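Local coordinates for dihydrodipicolinate synthase (PDB 3E96), which probably catalyses the condensation of pyruvate with aspartate semialdehyde to 4-hydroxy-tetrahydrodipicolinate, a step of lysine biosynthesis, at residues B[93-98]-B[130-135]; B[56-61]-B[276-281]; B[223-228]-B[238-243]. All blocks are in the same frame, centred on the assembly; numbering follows the deposited sequence.

Contact 1 of 3, residues B[93-98]-B[130-135]; sequences STAIEL and RDIIEA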
loop_
_atom_site.group_PDB
_atom_site.type_symbol
_atom_site.label_atom_id
_atom_site.label_comp_id
_atom_site.label_asym_id
_atom_site.label_seq_id
_atom_site.Cartn_x
_atom_site.Cartn_y
_atom_site.Cartn_z
ATOM N N SER B 93 -12.464 -2.607 9.184
ATOM C CA SER B 93 -13.903 -2.544 8.929
ATOM C C SER B 93 -14.185 -2.738 7.439
ATOM O O SER B 93 -15.146 -3.407 7.061
ATOM C CB SER B 93 -14.477 -1.199 9.383
ATOM O OG SER B 93 -13.949 -0.131 8.617
ATOM N N THR B 94 -13.344 -2.140 6.604
ATOM C CA THR B 94 -13.485 -2.242 5.154
ATOM C C THR B 94 -13.246 -3.679 4.690
ATOM O O THR B 94 -13.980 -4.203 3.852
ATOM C CB THR B 94 -12.481 -1.316 4.448
ATOM O OG1 THR B 94 -12.682 0.027 4.899
ATOM C CG2 THR B 94 -12.664 -1.368 2.932
ATOM N N ALA B 95 -12.213 -4.315 5.237
ATOM C CA ALA B 95 -11.899 -5.692 4.869
ATOM C C ALA B 95 -13.078 -6.584 5.246
ATOM O O ALA B 95 -13.460 -7.481 4.493
ATOM C CB ALA B 95 -10.638 -6.154 5.591
ATOM N N ILE B 96 -13.656 -6.330 6.416
ATOM C CA ILE B 96 -14.793 -7.114 6.876
ATOM C C ILE B 96 -15.993 -6.898 5.958
ATOM O O ILE B 96 -16.742 -7.834 5.683
ATOM C CB ILE B 96 -15.153 -6.753 8.337
ATOM C CG1 ILE B 96 -14.002 -7.176 9.257
ATOM C CG2 ILE B 96 -16.447 -7.455 8.756
ATOM C CD1 ILE B 96 -14.108 -6.648 10.679
ATOM N N GLU B 97 -16.167 -5.668 5.479
ATOM C CA GLU B 97 -17.266 -5.350 4.568
ATOM C C GLU B 97 -17.085 -6.131 3.267
ATOM O O GLU B 97 -18.028 -6.745 2.759
ATOM C CB GLU B 97 -17.294 -3.849 4.258
ATOM C CG GLU B 97 -18.417 -3.431 3.314
ATOM C CD GLU B 97 -18.412 -1.940 3.016
ATOM O OE1 GLU B 97 -18.359 -1.140 3.974
ATOM O OE2 GLU B 97 -18.469 -1.566 1.827
ATOM N N LEU B 98 -15.869 -6.103 2.728
ATOM C CA LEU B 98 -15.570 -6.825 1.492
ATOM C C LEU B 98 -15.718 -8.329 1.708
ATOM O O LEU B 98 -16.208 -9.042 0.835
ATOM C CB LEU B 98 -14.145 -6.513 1.017
ATOM C CG LEU B 98 -13.870 -5.143 0.390
ATOM C CD1 LEU B 98 -12.359 -4.937 0.285
ATOM C CD2 LEU B 98 -14.514 -5.059 -0.987
ATOM N N ARG B 130 -6.157 -11.332 12.819
ATOM C CA ARG B 130 -7.041 -11.988 13.776
ATOM C C ARG B 130 -8.421 -11.343 13.825
ATOM O O ARG B 130 -9.431 -12.039 13.752
ATOM C CB ARG B 130 -6.431 -11.961 15.174
ATOM C CG ARG B 130 -7.284 -12.663 16.219
ATOM C CD ARG B 130 -6.961 -12.117 17.593
ATOM N NE ARG B 130 -7.166 -10.671 17.626
ATOM C CZ ARG B 130 -6.750 -9.880 18.606
ATOM N NH1 ARG B 130 -6.102 -10.395 19.643
ATOM N NH2 ARG B 130 -6.970 -8.573 18.544
ATOM N N ASP B 131 -8.465 -10.018 13.946
ATOM C CA ASP B 131 -9.739 -9.306 14.023
ATOM C C ASP B 131 -10.639 -9.573 12.824
ATOM O O ASP B 131 -11.844 -9.780 12.975
ATOM C CB ASP B 131 -9.515 -7.796 14.151
ATOM C CG ASP B 131 -8.940 -7.398 15.498
ATOM O OD1 ASP B 131 -8.945 -8.234 16.427
ATOM O OD2 ASP B 131 -8.493 -6.238 15.627
ATOM N N ILE B 132 -10.057 -9.561 11.631
ATOM C CA ILE B 132 -10.821 -9.801 10.413
ATOM C C ILE B 132 -11.332 -11.237 10.331
ATOM O O ILE B 132 -12.494 -11.474 9.996
ATOM C CB ILE B 132 -9.966 -9.489 9.165
ATOM C CG1 ILE B 132 -9.649 -7.989 9.131
ATOM C CG2 ILE B 132 -10.696 -9.937 7.896
ATOM C CD1 ILE B 132 -8.593 -7.599 8.112
ATOM N N ILE B 133 -10.464 -12.197 10.633
ATOM C CA ILE B 133 -10.854 -13.602 10.581
ATOM C C ILE B 133 -11.958 -13.911 11.594
ATOM O O ILE B 133 -12.937 -14.581 11.266
ATOM C CB ILE B 133 -9.638 -14.522 10.845
ATOM C CG1 ILE B 133 -8.628 -14.368 9.703
ATOM C CG2 ILE B 133 -10.085 -15.978 10.958
ATOM C CD1 ILE B 133 -7.339 -15.122 9.921
ATOM N N GLU B 134 -11.815 -13.415 12.818
ATOM C CA GLU B 134 -12.830 -13.675 13.833
ATOM C C GLU B 134 -14.165 -13.020 13.494
ATOM O O GLU B 134 -15.223 -13.615 13.704
ATOM C CB GLU B 134 -12.348 -13.210 15.213
ATOM C CG GLU B 134 -11.060 -13.888 15.661
ATOM C CD GLU B 134 -10.762 -13.694 17.138
ATOM O OE1 GLU B 134 -10.940 -12.569 17.646
ATOM O OE2 GLU B 134 -10.332 -14.667 17.793
ATOM N N ALA B 135 -14.121 -11.805 12.956
ATOM C CA ALA B 135 -15.343 -11.095 12.592
ATOM C C ALA B 135 -16.074 -11.779 11.440
ATOM O O ALA B 135 -17.305 -11.875 11.438
ATOM C CB ALA B 135 -15.022 -9.648 12.218
#
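Ile-96 of helix 92-105 reaches across to Ala-135 of helix 122-136, and its long branch does most of the touching. At CB the branch sets off with CG1 anti to the carbonyl carbon and beside the backbone N (chi1 -66°), which turns it toward helix 122-136. Ile-96 CG1 passes 4.3 Å from the CA of Ile-132, 4.4 Å from that residue's CG1 and 4.0 Å from the CB of Ala-135. The extended second torsion then brings CD1 to the methyl group of Ala-135, where the two carbons, Ile-96 CD1 and Ala-135 CB, sit 3.5 Å apart, closer than usual van der Waals contact.

Nearer the barrel wall, the CD1 of Ile-132 comes within 3.6 Å of the CB of Ala-95. Ile-132 also packs on Ile-88 and Ile-112, so it links the helix pair to strands 83-88 and 109-112. The short segments run roughly parallel, with 34° between their directions and 9.5 Å between their axes, as expected of successive outer helices in a TIM barrel.

On the far flank, Arg-130 grips OD1 of Asp-131 through both NE and NH2, a salt bridge contained within one helix. The interface itself is purely aliphatic, and with no polar bond joining the two segments, its fit rests on the shapes of two isoleucines and two alanines.

Contact 2 of 3, residues B[56-61]-B[276-281]; sequences TSEFYA and GVTRAP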
loop_
_atom_site.group_PDB
_atom_site.type_symbol
_atom_site.label_atom_id
_atom_site.label_comp_id
_atom_site.label_asym_id
_atom_site.label_seq_id
_atom_site.Cartn_x
_atom_site.Cartn_y
_atom_site.Cartn_z
ATOM N N THR B 56 -2.693 -9.713 -8.971
ATOM C CA THR B 56 -2.550 -9.834 -10.418
ATOM C C THR B 56 -3.805 -9.221 -11.050
ATOM O O THR B 56 -3.789 -8.789 -12.201
ATOM C CB THR B 56 -2.445 -11.308 -10.857
ATOM O OG1 THR B 56 -1.435 -11.965 -10.083
ATOM C CG2 THR B 56 -2.067 -11.400 -12.336
ATOM N N SER B 57 -4.885 -9.186 -10.270
ATOM C CA SER B 57 -6.166 -8.626 -10.705
ATOM C C SER B 57 -6.168 -7.105 -10.565
ATOM O O SER B 57 -7.167 -6.451 -10.880
ATOM C CB SER B 57 -7.307 -9.171 -9.839
ATOM O OG SER B 57 -7.154 -10.553 -9.577
ATOM N N GLU B 58 -5.057 -6.556 -10.074
ATOM C CA GLU B 58 -4.919 -5.118 -9.843
ATOM C C GLU B 58 -5.984 -4.625 -8.863
ATOM O O GLU B 58 -6.632 -3.599 -9.062
ATOM C CB GLU B 58 -4.986 -4.348 -11.162
ATOM C CG GLU B 58 -3.762 -4.573 -12.037
ATOM C CD GLU B 58 -3.863 -3.876 -13.375
ATOM O OE1 GLU B 58 -3.550 -2.665 -13.450
ATOM O OE2 GLU B 58 -4.273 -4.543 -14.357
ATOM N N PHE B 59 -6.139 -5.387 -7.786
ATOM C CA PHE B 59 -7.093 -5.094 -6.723
ATOM C C PHE B 59 -7.095 -3.634 -6.262
ATOM O O PHE B 59 -8.152 -3.001 -6.167
ATOM C CB PHE B 59 -6.790 -6.013 -5.535
ATOM C CG PHE B 59 -7.571 -5.695 -4.297
ATOM C CD1 PHE B 59 -8.950 -5.843 -4.270
ATOM C CD2 PHE B 59 -6.915 -5.280 -3.139
ATOM C CE1 PHE B 59 -9.672 -5.586 -3.110
ATOM C CE2 PHE B 59 -7.626 -5.020 -1.974
ATOM C CZ PHE B 59 -9.010 -5.175 -1.959
ATOM N N TYR B 60 -5.915 -3.092 -5.976
ATOM C CA TYR B 60 -5.824 -1.719 -5.495
ATOM C C TYR B 60 -6.189 -0.642 -6.508
ATOM O O TYR B 60 -6.337 0.527 -6.147
ATOM C CB TYR B 60 -4.433 -1.473 -4.914
ATOM C CG TYR B 60 -4.218 -2.269 -3.645
ATOM C CD1 TYR B 60 -5.002 -2.033 -2.518
ATOM C CD2 TYR B 60 -3.260 -3.281 -3.582
ATOM C CE1 TYR B 60 -4.844 -2.783 -1.358
ATOM C CE2 TYR B 60 -3.091 -4.040 -2.422
ATOM C CZ TYR B 60 -3.890 -3.781 -1.314
ATOM O OH TYR B 60 -3.726 -4.512 -0.160
ATOM N N ALA B 61 -6.346 -1.033 -7.769
ATOM C CA ALA B 61 -6.731 -0.081 -8.813
ATOM C C ALA B 61 -8.252 -0.110 -8.996
ATOM O O ALA B 61 -8.810 0.621 -9.819
ATOM C CB ALA B 61 -6.038 -0.434 -10.125
ATOM N N GLY B 276 -6.695 -6.176 -22.686
ATOM C CA GLY B 276 -6.774 -4.734 -22.566
ATOM C C GLY B 276 -5.487 -4.210 -21.947
ATOM O O GLY B 276 -4.416 -4.770 -22.175
ATOM N N VAL B 277 -5.592 -3.156 -21.143
ATOM C CA VAL B 277 -4.419 -2.549 -20.524
ATOM C C VAL B 277 -4.492 -2.510 -19.002
ATOM O O VAL B 277 -5.490 -2.904 -18.399
ATOM C CB VAL B 277 -4.239 -1.096 -21.004
ATOM C CG1 VAL B 277 -4.025 -1.061 -22.507
ATOM C CG2 VAL B 277 -5.472 -0.272 -20.618
ATOM N N THR B 278 -3.415 -2.034 -18.390
ATOM C CA THR B 278 -3.367 -1.892 -16.940
ATOM C C THR B 278 -3.890 -0.493 -16.625
ATOM O O THR B 278 -4.004 0.345 -17.524
ATOM C CB THR B 278 -1.916 -2.004 -16.392
ATOM O OG1 THR B 278 -1.048 -1.132 -17.133
ATOM C CG2 THR B 278 -1.408 -3.438 -16.489
ATOM N N ARG B 279 -4.231 -0.248 -15.365
ATOM C CA ARG B 279 -4.691 1.072 -14.948
ATOM C C ARG B 279 -3.525 1.768 -14.247
ATOM O O ARG B 279 -2.656 1.106 -13.675
ATOM C CB ARG B 279 -5.855 0.970 -13.955
ATOM C CG ARG B 279 -7.243 0.831 -14.574
ATOM C CD ARG B 279 -8.318 0.831 -13.488
ATOM N NE ARG B 279 -9.666 0.702 -14.038
ATOM C CZ ARG B 279 -10.766 0.543 -13.309
ATOM N NH1 ARG B 279 -11.947 0.428 -13.905
ATOM N NH2 ARG B 279 -10.691 0.499 -11.985
ATOM N N ALA B 280 -3.490 3.095 -14.311
ATOM C CA ALA B 280 -2.446 3.839 -13.609
ATOM C C ALA B 280 -2.632 3.324 -12.181
ATOM O O ALA B 280 -3.761 3.059 -11.774
ATOM C CB ALA B 280 -2.731 5.338 -13.675
ATOM N N PRO B 281 -1.557 3.246 -11.377
ATOM C CA PRO B 281 -0.143 3.582 -11.579
ATOM C C PRO B 281 0.782 2.739 -12.465
ATOM O O PRO B 281 1.993 2.725 -12.241
ATOM C CB PRO B 281 0.379 3.675 -10.150
ATOM C CG PRO B 281 -0.358 2.551 -9.481
ATOM C CD PRO B 281 -1.775 2.726 -10.012
HETATM O O HOH W 1 -2.782 -0.799 -11.604
#
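The carboxylate of Glu-58 meets the backbone of Arg-279, whose N donates to OE1 over 3.2 Å in a nearly straight bond (165°). The donor arrives on the syn side of the oxygen, close to the carboxylate plane. OE1 takes a second hydrogen from a water 2.7 Å away, and the same water donates to the O of Arg-279, so both ends of that residue's backbone are tied to one carboxylate oxygen. OE2 is claimed by a salt bridge to Lys-265, whose NZ also bonds to the O of Val-277. Thr-278 lies across the Glu-58 side chain at about a right angle, its CB 3.4 Å from OE1, while its hydroxyl bonds to the O of Val-282.

In this eight-stranded barrel, residues 56-61 belong to the loop between strand 49-50 and helix 64-78, and begin with Thr-56, the predicted pyruvate-binding residue. The contact thus fastens a loop of the barrel to the C-terminal helical region, next to the second subunit, where Ala-61 packs on His-117 of that chain.

Arg-279 runs extended from CG to NE, and at its base Arg-279 CB lies 4.1 Å from Ala-61 CB. Its NH2 then donates to the O of Ala-61 over 2.9 Å; the oxygen lies in the guanidinium plane, although the donor is tilted 29° from the carbonyl plane. NE bonds to the O of Gly-28, and NH1 forms a salt bridge with Glu-66.

Contact 3 of 3, residues B[223-228]-B[238-243]; sequences AVEMLE and VWRIWE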
loop_
_atom_site.group_PDB
_atom_site.type_symbol
_atom_site.label_atom_id
_atom_site.label_comp_id
_atom_site.label_asym_id
_atom_site.label_seq_id
_atom_site.Cartn_x
_atom_site.Cartn_y
_atom_site.Cartn_z
ATOM N N ALA B 223 1.612 -24.064 -16.067
ATOM C CA ALA B 223 1.518 -24.066 -14.615
ATOM C C ALA B 223 1.129 -25.466 -14.160
ATOM O O ALA B 223 1.677 -25.991 -13.188
ATOM C CB ALA B 223 0.474 -23.050 -14.155
ATOM N N VAL B 224 0.181 -26.072 -14.873
ATOM C CA VAL B 224 -0.273 -27.418 -14.542
ATOM C C VAL B 224 0.871 -28.420 -14.662
ATOM O O VAL B 224 0.998 -29.323 -13.841
ATOM C CB VAL B 224 -1.443 -27.863 -15.458
ATOM C CG1 VAL B 224 -1.779 -29.328 -15.204
ATOM C CG2 VAL B 224 -2.671 -27.004 -15.180
ATOM N N GLU B 225 1.705 -28.257 -15.684
ATOM C CA GLU B 225 2.834 -29.163 -15.873
ATOM C C GLU B 225 3.776 -29.105 -14.674
ATOM O O GLU B 225 4.282 -30.137 -14.230
ATOM C CB GLU B 225 3.611 -28.805 -17.142
ATOM C CG GLU B 225 2.790 -28.853 -18.418
ATOM C CD GLU B 225 3.617 -28.536 -19.652
ATOM O OE1 GLU B 225 3.017 -28.219 -20.706
ATOM O OE2 GLU B 225 4.863 -28.613 -19.571
ATOM N N MET B 226 4.009 -27.902 -14.147
ATOM C CA MET B 226 4.900 -27.755 -13.000
ATOM C C MET B 226 4.303 -28.422 -11.772
ATOM O O MET B 226 5.006 -29.116 -11.040
ATOM C CB MET B 226 5.182 -26.275 -12.685
ATOM C CG MET B 226 6.120 -26.080 -11.473
ATOM S SD MET B 226 6.637 -24.362 -11.106
ATOM C CE MET B 226 8.047 -24.207 -12.249
ATOM N N LEU B 227 3.008 -28.208 -11.541
ATOM C CA LEU B 227 2.344 -28.799 -10.383
ATOM C C LEU B 227 2.411 -30.319 -10.434
ATOM O O LEU B 227 2.714 -30.968 -9.437
ATOM C CB LEU B 227 0.874 -28.371 -10.314
ATOM C CG LEU B 227 0.082 -28.963 -9.139
ATOM C CD1 LEU B 227 0.573 -28.360 -7.824
ATOM C CD2 LEU B 227 -1.407 -28.689 -9.322
ATOM N N GLU B 228 2.127 -30.888 -11.600
ATOM C CA GLU B 228 2.147 -32.339 -11.731
ATOM C C GLU B 228 3.555 -32.902 -11.546
ATOM O O GLU B 228 3.732 -33.921 -10.881
ATOM C CB GLU B 228 1.570 -32.747 -13.084
ATOM C CG GLU B 228 0.179 -32.165 -13.313
ATOM C CD GLU B 228 -0.542 -32.788 -14.486
ATOM O OE1 GLU B 228 0.088 -32.962 -15.549
ATOM O OE2 GLU B 228 -1.747 -33.089 -14.346
ATOM N N VAL B 238 10.630 -31.039 -13.365
ATOM C CA VAL B 238 10.460 -29.800 -12.614
ATOM C C VAL B 238 11.438 -28.734 -13.093
ATOM O O VAL B 238 11.039 -27.620 -13.430
ATOM C CB VAL B 238 10.685 -30.030 -11.098
ATOM C CG1 VAL B 238 10.791 -28.690 -10.366
ATOM C CG2 VAL B 238 9.539 -30.847 -10.529
ATOM N N TRP B 239 12.718 -29.081 -13.131
ATOM C CA TRP B 239 13.741 -28.131 -13.549
ATOM C C TRP B 239 13.612 -27.715 -15.004
ATOM O O TRP B 239 13.915 -26.576 -15.359
ATOM C CB TRP B 239 15.131 -28.707 -13.271
ATOM C CG TRP B 239 15.372 -28.901 -11.806
ATOM C CD1 TRP B 239 15.648 -30.073 -11.167
ATOM C CD2 TRP B 239 15.311 -27.891 -10.788
ATOM N NE1 TRP B 239 15.760 -29.860 -9.813
ATOM C CE2 TRP B 239 15.558 -28.530 -9.552
ATOM C CE3 TRP B 239 15.072 -26.511 -10.800
ATOM C CZ2 TRP B 239 15.571 -27.834 -8.337
ATOM C CZ3 TRP B 239 15.084 -25.818 -9.591
ATOM C CH2 TRP B 239 15.332 -26.482 -8.377
ATOM N N ARG B 240 13.156 -28.632 -15.849
ATOM C CA ARG B 240 12.983 -28.317 -17.260
ATOM C C ARG B 240 11.884 -27.270 -17.413
ATOM O O ARG B 240 12.058 -26.270 -18.109
ATOM C CB ARG B 240 12.608 -29.579 -18.037
ATOM C CG ARG B 240 12.407 -29.360 -19.532
ATOM C CD ARG B 240 11.038 -29.854 -19.960
ATOM N NE ARG B 240 10.808 -31.233 -19.537
ATOM C CZ ARG B 240 9.602 -31.763 -19.358
ATOM N NH1 ARG B 240 8.519 -31.027 -19.563
ATOM N NH2 ARG B 240 9.479 -33.027 -18.969
ATOM N N ILE B 241 10.750 -27.509 -16.760
ATOM C CA ILE B 241 9.620 -26.587 -16.815
ATOM C C ILE B 241 10.015 -25.262 -16.162
ATOM O O ILE B 241 9.684 -24.185 -16.662
ATOM C CB ILE B 241 8.397 -27.172 -16.077
ATOM C CG1 ILE B 241 8.044 -28.540 -16.665
ATOM C CG2 ILE B 241 7.210 -26.228 -16.199
ATOM C CD1 ILE B 241 7.009 -29.311 -15.858
ATOM N N TRP B 242 10.723 -25.351 -15.043
ATOM C CA TRP B 242 11.177 -24.161 -14.327
ATOM C C TRP B 242 12.039 -23.265 -15.225
ATOM O O TRP B 242 11.763 -22.073 -15.368
ATOM C CB TRP B 242 11.972 -24.572 -13.086
ATOM C CG TRP B 242 12.513 -23.419 -12.302
ATOM C CD1 TRP B 242 11.812 -22.575 -11.486
ATOM C CD2 TRP B 242 13.877 -22.981 -12.258
ATOM N NE1 TRP B 242 12.660 -21.638 -10.932
ATOM C CE2 TRP B 242 13.932 -21.866 -11.392
ATOM C CE3 TRP B 242 15.057 -23.423 -12.868
ATOM C CZ2 TRP B 242 15.124 -21.187 -11.120
ATOM C CZ3 TRP B 242 16.243 -22.748 -12.597
ATOM C CH2 TRP B 242 16.265 -21.641 -11.730
ATOM N N GLU B 243 13.080 -23.832 -15.830
ATOM C CA GLU B 243 13.958 -23.050 -16.703
ATOM C C GLU B 243 13.169 -22.415 -17.840
ATOM O O GLU B 243 13.481 -21.313 -18.288
ATOM C CB GLU B 243 15.060 -23.927 -17.302
ATOM C CG GLU B 243 16.090 -24.419 -16.308
ATOM C CD GLU B 243 17.308 -25.000 -16.993
ATOM O OE1 GLU B 243 18.080 -24.223 -17.591
ATOM O OE2 GLU B 243 17.487 -26.229 -16.941
#
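Ile-241 of helix 235-252 presses its terminal methyl onto the backbone of helix 220-231, with CD1 only 3.3 Å from the O of Glu-225. Its CG1 stands anti to the carbonyl carbon, and the branch continues extended, which brings CD1 against the peptide group joining Glu-225 to Met-226. The same methyl also meets the CB of Glu-225 at 3.7 Å. The other branch, CG2, rests 4.1 Å from the CB of Met-226.

Met-226 is extended through its first two torsions and bends only at the sulfur (chi3 -84°), which swings CE round to the root of Trp-242, 3.8 Å from that residue's CA. The methionine and tryptophan side chains run side by side, and CE lies at the indole edge. In Trp-242, CG lies anti to the backbone N (chi1 178°), which leads the indole away from helix 220-231. The ring is secured farther out by a hydrogen bond from NE1 to the O of Lys-198, while Met-226 and Trp-242 both touch Pro-201.

Beside this packing, OE2 of Glu-225 faces NH1 of Arg-240 across 4.4 Å, too far for a salt bridge, though the opposite charges probably attract weakly. The short segments are antiparallel, at 153° with 9.2 Å between axes. This is a helical hairpin, in which the helix following the eighth barrel strand packs against the first helix of the C-terminal extension.

How the contacts relate
Contact 2 is the buried one of the three, whereas contacts 1 and 3 are partly buried helix pairs on the outside of the barrel, on opposite sides of the chain's centre and about 36 Å apart between centres. No helix is common to any two contacts. Both helix pairs rely on apolar packing, aliphatic and roughly parallel in 93-98/130-135, antiparallel and joined by methionine and tryptophan in 223-228/238-243; the loop pair 56-61/276-281 is polar, held by hydrogen bonds and water. Contacts 1 and 2 touch through Leu-98 and Phe-59, and both reach the second subunit, which contact 3 does not. Along the chain, contacts 1 and 3 follow one another inside the long loop that contact 2 closes.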